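PDB 2CXI: phenylalanyl-tRNA synthetase beta chain from Pyrococcus horikoshii, which forms, with the alpha subunit, the tetrameric enzyme that attaches phenylalanine to tRNA(Phe) at the expense of ATP. Local coordinates for residues F283-L296 and H334-Y346. Numbering follows the deposited sequence.
Sequences FEVELDYIRKLSGL and HARDILEDVLIAY
Ile290 and Leu339 mark where helix 287-294 and helix 335-346 come nearest, their CA atoms 5.7 Å apart and the axes crossing at 66°. Strand 283-286 runs across the start of helix 335-346 at 76°. That helix also carries Asp337, Glu340 and Asp341, predicted to bind magnesium together with the alpha subunit. Leu339 is the knob of the crossing, set among Tyr289, Ile290, Leu293 and Ser294: its CD1 meets Ser294 CB at 3.6 Å, while CD2 presses on Leu293 CB. In Ile290, chi1 of -60° sets CG1 beside the backbone N, which lays CD1 against the Leu339 backbone and leaves CG2 to reach Val342 CG1 at 3.9 Å. The Tyr289 ring is sandwiched between Leu293 CG and Ala335 CB, both offset toward the rim, the latter a CH-pi contact 3.9 Å from the centroid. On the strand, Phe283 lays CD2 against Ile338 CG1 (3.7 Å) and turns a ring edge to Ala335 N; Val285 CG1 meets Ile338 CG2. At the far end Leu296 CD1 stands almost squarely over the Tyr346 ring, 4.0 Å from its centroid. Ser294 OG ties off helix 287-294, donating to Ile290 O (2.6 Å) and accepting from Leu296 N in an ST turn. With its hydroxyl thus satisfied locally, the B5 domain of this N-terminal fragment joins the segments by apolar and CH-pi packing, held by fit of shape without hydrogen bonds or salt bridges between them.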
loop_
_atom_site.group_PDB
_atom_site.type_symbol
_atom_site.label_atom_id
_atom_site.label_comp_id
_atom_site.label_asym_id
_atom_site.label_seq_id
_atom_site.Cartn_x
_atom_site.Cartn_y
_atom_site.Cartn_z
ATOM N N PHE A 283 32.092 -27.292 5.596
ATOM C CA PHE A 283 32.939 -28.074 6.481
ATOM C C PHE A 283 34.280 -28.336 5.787
ATOM O O PHE A 283 34.358 -28.392 4.572
ATOM C CB PHE A 283 32.289 -29.423 6.808
ATOM C CG PHE A 283 32.689 -29.982 8.160
ATOM C CD1 PHE A 283 32.027 -29.566 9.324
ATOM C CD2 PHE A 283 33.713 -30.940 8.263
ATOM C CE1 PHE A 283 32.394 -30.089 10.583
ATOM C CE2 PHE A 283 34.081 -31.479 9.533
ATOM C CZ PHE A 283 33.429 -31.055 10.678
ATOM N N GLU A 284 35.331 -28.516 6.582
ATOM C CA GLU A 284 36.662 -28.800 6.052
ATOM C C GLU A 284 37.223 -30.034 6.726
ATOM O O GLU A 284 37.139 -30.171 7.946
ATOM C CB GLU A 284 37.605 -27.614 6.295
ATOM C CG GLU A 284 37.120 -26.299 5.716
ATOM C CD GLU A 284 38.233 -25.248 5.629
ATOM O OE1 GLU A 284 39.427 -25.636 5.718
ATOM O OE2 GLU A 284 37.917 -24.051 5.441
ATOM N N VAL A 285 37.775 -30.941 5.935
ATOM C CA VAL A 285 38.388 -32.146 6.489
ATOM C C VAL A 285 39.724 -32.449 5.774
ATOM O O VAL A 285 39.856 -32.275 4.564
ATOM C CB VAL A 285 37.412 -33.389 6.435
ATOM C CG1 VAL A 285 37.236 -33.881 5.016
ATOM C CG2 VAL A 285 37.887 -34.514 7.377
ATOM N N GLU A 286 40.696 -32.925 6.538
ATOM C CA GLU A 286 41.977 -33.404 5.971
ATOM C C GLU A 286 41.743 -34.788 5.382
ATOM O O GLU A 286 41.283 -35.669 6.087
ATOM C CB GLU A 286 43.014 -33.511 7.116
ATOM C CG GLU A 286 43.449 -32.156 7.668
ATOM C CD GLU A 286 44.250 -31.368 6.648
ATOM O OE1 GLU A 286 44.705 -31.971 5.638
ATOM O OE2 GLU A 286 44.415 -30.142 6.836
ATOM N N LEU A 287 42.076 -35.004 4.109
ATOM C CA LEU A 287 41.820 -36.317 3.491
ATOM C C LEU A 287 42.625 -37.461 4.125
ATOM O O LEU A 287 42.212 -38.622 4.107
ATOM C CB LEU A 287 42.042 -36.267 1.991
ATOM C CG LEU A 287 41.022 -35.336 1.314
ATOM C CD1 LEU A 287 41.480 -34.967 -0.056
ATOM C CD2 LEU A 287 39.645 -35.963 1.256
ATOM N N ASP A 288 43.767 -37.127 4.716
ATOM C CA ASP A 288 44.534 -38.175 5.389
ATOM C C ASP A 288 43.852 -38.630 6.696
ATOM O O ASP A 288 44.028 -39.765 7.098
ATOM C CB ASP A 288 46.008 -37.804 5.548
ATOM C CG ASP A 288 46.906 -39.038 5.653
ATOM O OD1 ASP A 288 47.064 -39.818 4.670
ATOM O OD2 ASP A 288 47.463 -39.315 6.713
ATOM N N TYR A 289 43.030 -37.768 7.314
ATOM C CA TYR A 289 42.195 -38.187 8.443
ATOM C C TYR A 289 41.245 -39.306 7.995
ATOM O O TYR A 289 41.111 -40.327 8.663
ATOM C CB TYR A 289 41.409 -37.025 9.032
ATOM C CG TYR A 289 40.352 -37.432 10.049
ATOM C CD1 TYR A 289 39.034 -37.749 9.661
ATOM C CD2 TYR A 289 40.656 -37.440 11.409
ATOM C CE1 TYR A 289 38.075 -38.117 10.624
ATOM C CE2 TYR A 289 39.712 -37.801 12.366
ATOM C CZ TYR A 289 38.431 -38.128 11.970
ATOM O OH TYR A 289 37.533 -38.455 12.951
ATOM N N ILE A 290 40.620 -39.112 6.837
ATOM C CA ILE A 290 39.721 -40.104 6.282
ATOM C C ILE A 290 40.421 -41.454 6.016
ATOM O O ILE A 290 39.902 -42.538 6.390
ATOM C CB ILE A 290 39.044 -39.545 4.984
ATOM C CG1 ILE A 290 38.236 -38.265 5.282
ATOM C CG2 ILE A 290 38.169 -40.612 4.325
ATOM C CD1 ILE A 290 37.022 -38.501 6.119
ATOM N N ARG A 291 41.576 -41.399 5.337
ATOM C CA ARG A 291 42.389 -42.612 5.121
ATOM C C ARG A 291 42.794 -43.286 6.435
ATOM O O ARG A 291 42.533 -44.470 6.620
ATOM C CB ARG A 291 43.647 -42.282 4.311
ATOM C CG ARG A 291 43.412 -42.365 2.837
ATOM C CD ARG A 291 44.667 -42.098 1.977
ATOM N NE ARG A 291 45.118 -40.722 2.111
ATOM C CZ ARG A 291 44.701 -39.722 1.372
ATOM N NH1 ARG A 291 43.821 -39.933 0.410
ATOM N NH2 ARG A 291 45.193 -38.506 1.587
ATOM N N LYS A 292 43.400 -42.527 7.343
ATOM C CA LYS A 292 43.962 -43.088 8.564
ATOM C C LYS A 292 42.905 -43.710 9.481
ATOM O O LYS A 292 43.128 -44.761 10.088
ATOM C CB LYS A 292 44.785 -42.023 9.300
ATOM C CG LYS A 292 46.161 -41.756 8.665
ATOM C CD LYS A 292 47.058 -43.036 8.691
ATOM C CE LYS A 292 47.934 -43.181 7.456
ATOM N NZ LYS A 292 48.721 -41.952 7.162
ATOM N N LEU A 293 41.731 -43.086 9.559
ATOM C CA LEU A 293 40.734 -43.603 10.470
ATOM C C LEU A 293 39.800 -44.629 9.828
ATOM O O LEU A 293 39.198 -45.427 10.528
ATOM C CB LEU A 293 40.010 -42.464 11.222
ATOM C CG LEU A 293 40.765 -41.553 12.236
ATOM C CD1 LEU A 293 41.246 -42.244 13.472
ATOM C CD2 LEU A 293 41.965 -40.778 11.661
ATOM N N SER A 294 39.673 -44.629 8.502
ATOM C CA SER A 294 38.822 -45.616 7.832
ATOM C C SER A 294 39.506 -46.974 7.636
ATOM O O SER A 294 38.827 -47.984 7.436
ATOM C CB SER A 294 38.365 -45.143 6.468
ATOM O OG SER A 294 39.452 -44.988 5.584
ATOM N N GLY A 295 40.841 -46.981 7.660
ATOM C CA GLY A 295 41.627 -48.176 7.302
ATOM C C GLY A 295 41.526 -48.449 5.808
ATOM O O GLY A 295 41.782 -49.563 5.343
ATOM N N LEU A 296 41.127 -47.449 5.030
ATOM C CA LEU A 296 41.006 -47.670 3.598
ATOM C C LEU A 296 42.111 -46.925 2.859
ATOM O O LEU A 296 42.488 -45.828 3.247
ATOM C CB LEU A 296 39.625 -47.230 3.088
ATOM C CG LEU A 296 38.436 -48.132 3.464
ATOM C CD1 LEU A 296 37.124 -47.416 3.303
ATOM C CD2 LEU A 296 38.429 -49.453 2.674
ATOM N N HIS A 334 31.321 -33.060 13.465
ATOM C CA HIS A 334 32.713 -33.456 13.682
ATOM C C HIS A 334 33.307 -34.149 12.451
ATOM O O HIS A 334 32.572 -34.700 11.635
ATOM C CB HIS A 334 32.779 -34.420 14.879
ATOM C CG HIS A 334 32.193 -33.867 16.141
ATOM N ND1 HIS A 334 32.640 -32.698 16.714
ATOM C CD2 HIS A 334 31.182 -34.315 16.929
ATOM C CE1 HIS A 334 31.938 -32.445 17.805
ATOM N NE2 HIS A 334 31.054 -33.416 17.966
ATOM N N ALA A 335 34.639 -34.163 12.353
ATOM C CA ALA A 335 35.335 -34.905 11.280
ATOM C C ALA A 335 34.857 -36.368 11.141
ATOM O O ALA A 335 34.732 -36.899 10.004
ATOM C CB ALA A 335 36.847 -34.827 11.448
ATOM N N ARG A 336 34.534 -37.006 12.268
ATOM C CA ARG A 336 34.053 -38.409 12.198
ATOM C C ARG A 336 32.695 -38.529 11.427
ATOM O O ARG A 336 32.335 -39.610 10.976
ATOM C CB ARG A 336 33.926 -39.038 13.581
ATOM C CG ARG A 336 32.757 -38.452 14.408
ATOM C CD ARG A 336 32.415 -39.208 15.662
ATOM N NE ARG A 336 31.589 -38.412 16.587
ATOM C CZ ARG A 336 31.448 -38.701 17.875
ATOM N NH1 ARG A 336 32.110 -39.729 18.423
ATOM N NH2 ARG A 336 30.657 -37.953 18.628
ATOM N N ASP A 337 31.941 -37.433 11.325
ATOM C CA ASP A 337 30.686 -37.430 10.533
ATOM C C ASP A 337 30.973 -37.492 9.015
ATOM O O ASP A 337 30.232 -38.143 8.290
ATOM C CB ASP A 337 29.781 -36.220 10.851
ATOM C CG ASP A 337 29.423 -36.111 12.312
ATOM O OD1 ASP A 337 29.142 -37.148 12.943
ATOM O OD2 ASP A 337 29.400 -35.020 12.922
ATOM N N ILE A 338 32.024 -36.786 8.555
ATOM C CA ILE A 338 32.468 -36.909 7.171
ATOM C C ILE A 338 32.943 -38.336 6.915
ATOM O O ILE A 338 32.628 -38.936 5.880
ATOM C CB ILE A 338 33.594 -35.907 6.835
ATOM C CG1 ILE A 338 33.231 -34.475 7.325
ATOM C CG2 ILE A 338 33.871 -35.924 5.333
ATOM C CD1 ILE A 338 31.801 -33.943 6.797
ATOM N N LEU A 339 33.713 -38.862 7.878
ATOM C CA LEU A 339 34.227 -40.236 7.765
ATOM C C LEU A 339 33.099 -41.251 7.620
ATOM O O LEU A 339 33.178 -42.188 6.807
ATOM C CB LEU A 339 35.107 -40.578 8.998
ATOM C CG LEU A 339 35.542 -42.061 9.162
ATOM C CD1 LEU A 339 36.330 -42.567 7.957
ATOM C CD2 LEU A 339 36.360 -42.197 10.496
ATOM N N GLU A 340 32.046 -41.072 8.409
ATOM C CA GLU A 340 30.877 -41.969 8.316
ATOM C C GLU A 340 30.267 -41.967 6.922
ATOM O O GLU A 340 29.927 -43.009 6.377
ATOM C CB GLU A 340 29.807 -41.575 9.354
ATOM C CG GLU A 340 28.793 -42.665 9.675
ATOM C CD GLU A 340 29.441 -43.862 10.381
ATOM O OE1 GLU A 340 30.516 -43.706 11.007
ATOM O OE2 GLU A 340 28.877 -44.969 10.335
ATOM N N ASP A 341 30.141 -40.790 6.319
ATOM C CA ASP A 341 29.510 -40.719 4.979
ATOM C C ASP A 341 30.385 -41.383 3.916
ATOM O O ASP A 341 29.881 -41.986 2.978
ATOM C CB ASP A 341 29.213 -39.261 4.579
ATOM C CG ASP A 341 27.983 -38.693 5.276
ATOM O OD1 ASP A 341 27.209 -39.477 5.864
ATOM O OD2 ASP A 341 27.707 -37.471 5.248
ATOM N N VAL A 342 31.701 -41.235 4.043
ATOM C CA VAL A 342 32.658 -41.971 3.158
ATOM C C VAL A 342 32.464 -43.495 3.266
ATOM O O VAL A 342 32.435 -44.213 2.232
ATOM C CB VAL A 342 34.135 -41.564 3.445
ATOM C CG1 VAL A 342 35.135 -42.430 2.626
ATOM C CG2 VAL A 342 34.357 -40.089 3.092
ATOM N N LEU A 343 32.325 -43.982 4.508
ATOM C CA LEU A 343 32.151 -45.414 4.755
ATOM C C LEU A 343 30.837 -45.879 4.170
ATOM O O LEU A 343 30.783 -46.910 3.533
ATOM C CB LEU A 343 32.224 -45.753 6.261
ATOM C CG LEU A 343 33.560 -45.529 6.960
ATOM C CD1 LEU A 343 33.461 -45.762 8.483
ATOM C CD2 LEU A 343 34.692 -46.388 6.358
ATOM N N ILE A 344 29.784 -45.081 4.342
ATOM C CA ILE A 344 28.491 -45.395 3.757
ATOM C C ILE A 344 28.554 -45.491 2.236
ATOM O O ILE A 344 28.084 -46.475 1.653
ATOM C CB ILE A 344 27.423 -44.337 4.176
ATOM C CG1 ILE A 344 27.151 -44.386 5.691
ATOM C CG2 ILE A 344 26.154 -44.547 3.351
ATOM C CD1 ILE A 344 26.233 -43.232 6.171
ATOM N N ALA A 345 29.124 -44.461 1.600
ATOM C CA ALA A 345 29.235 -44.365 0.124
ATOM C C ALA A 345 30.088 -45.468 -0.474
ATOM O O ALA A 345 29.829 -45.920 -1.602
ATOM C CB ALA A 345 29.788 -43.016 -0.297
ATOM N N TYR A 346 31.128 -45.847 0.260
ATOM C CA TYR A 346 31.949 -47.018 -0.074
ATOM C C TYR A 346 31.069 -48.272 -0.354
ATOM O O TYR A 346 31.466 -49.138 -1.115
ATOM C CB TYR A 346 32.970 -47.276 1.046
ATOM C CG TYR A 346 34.106 -48.215 0.662
ATOM C CD1 TYR A 346 34.204 -49.504 1.221
ATOM C CD2 TYR A 346 35.050 -47.841 -0.276
ATOM C CE1 TYR A 346 35.238 -50.377 0.848
ATOM C CE2 TYR A 346 36.077 -48.695 -0.646
ATOM C CZ TYR A 346 36.169 -49.956 -0.096
ATOM O OH TYR A 346 37.210 -50.785 -0.493
#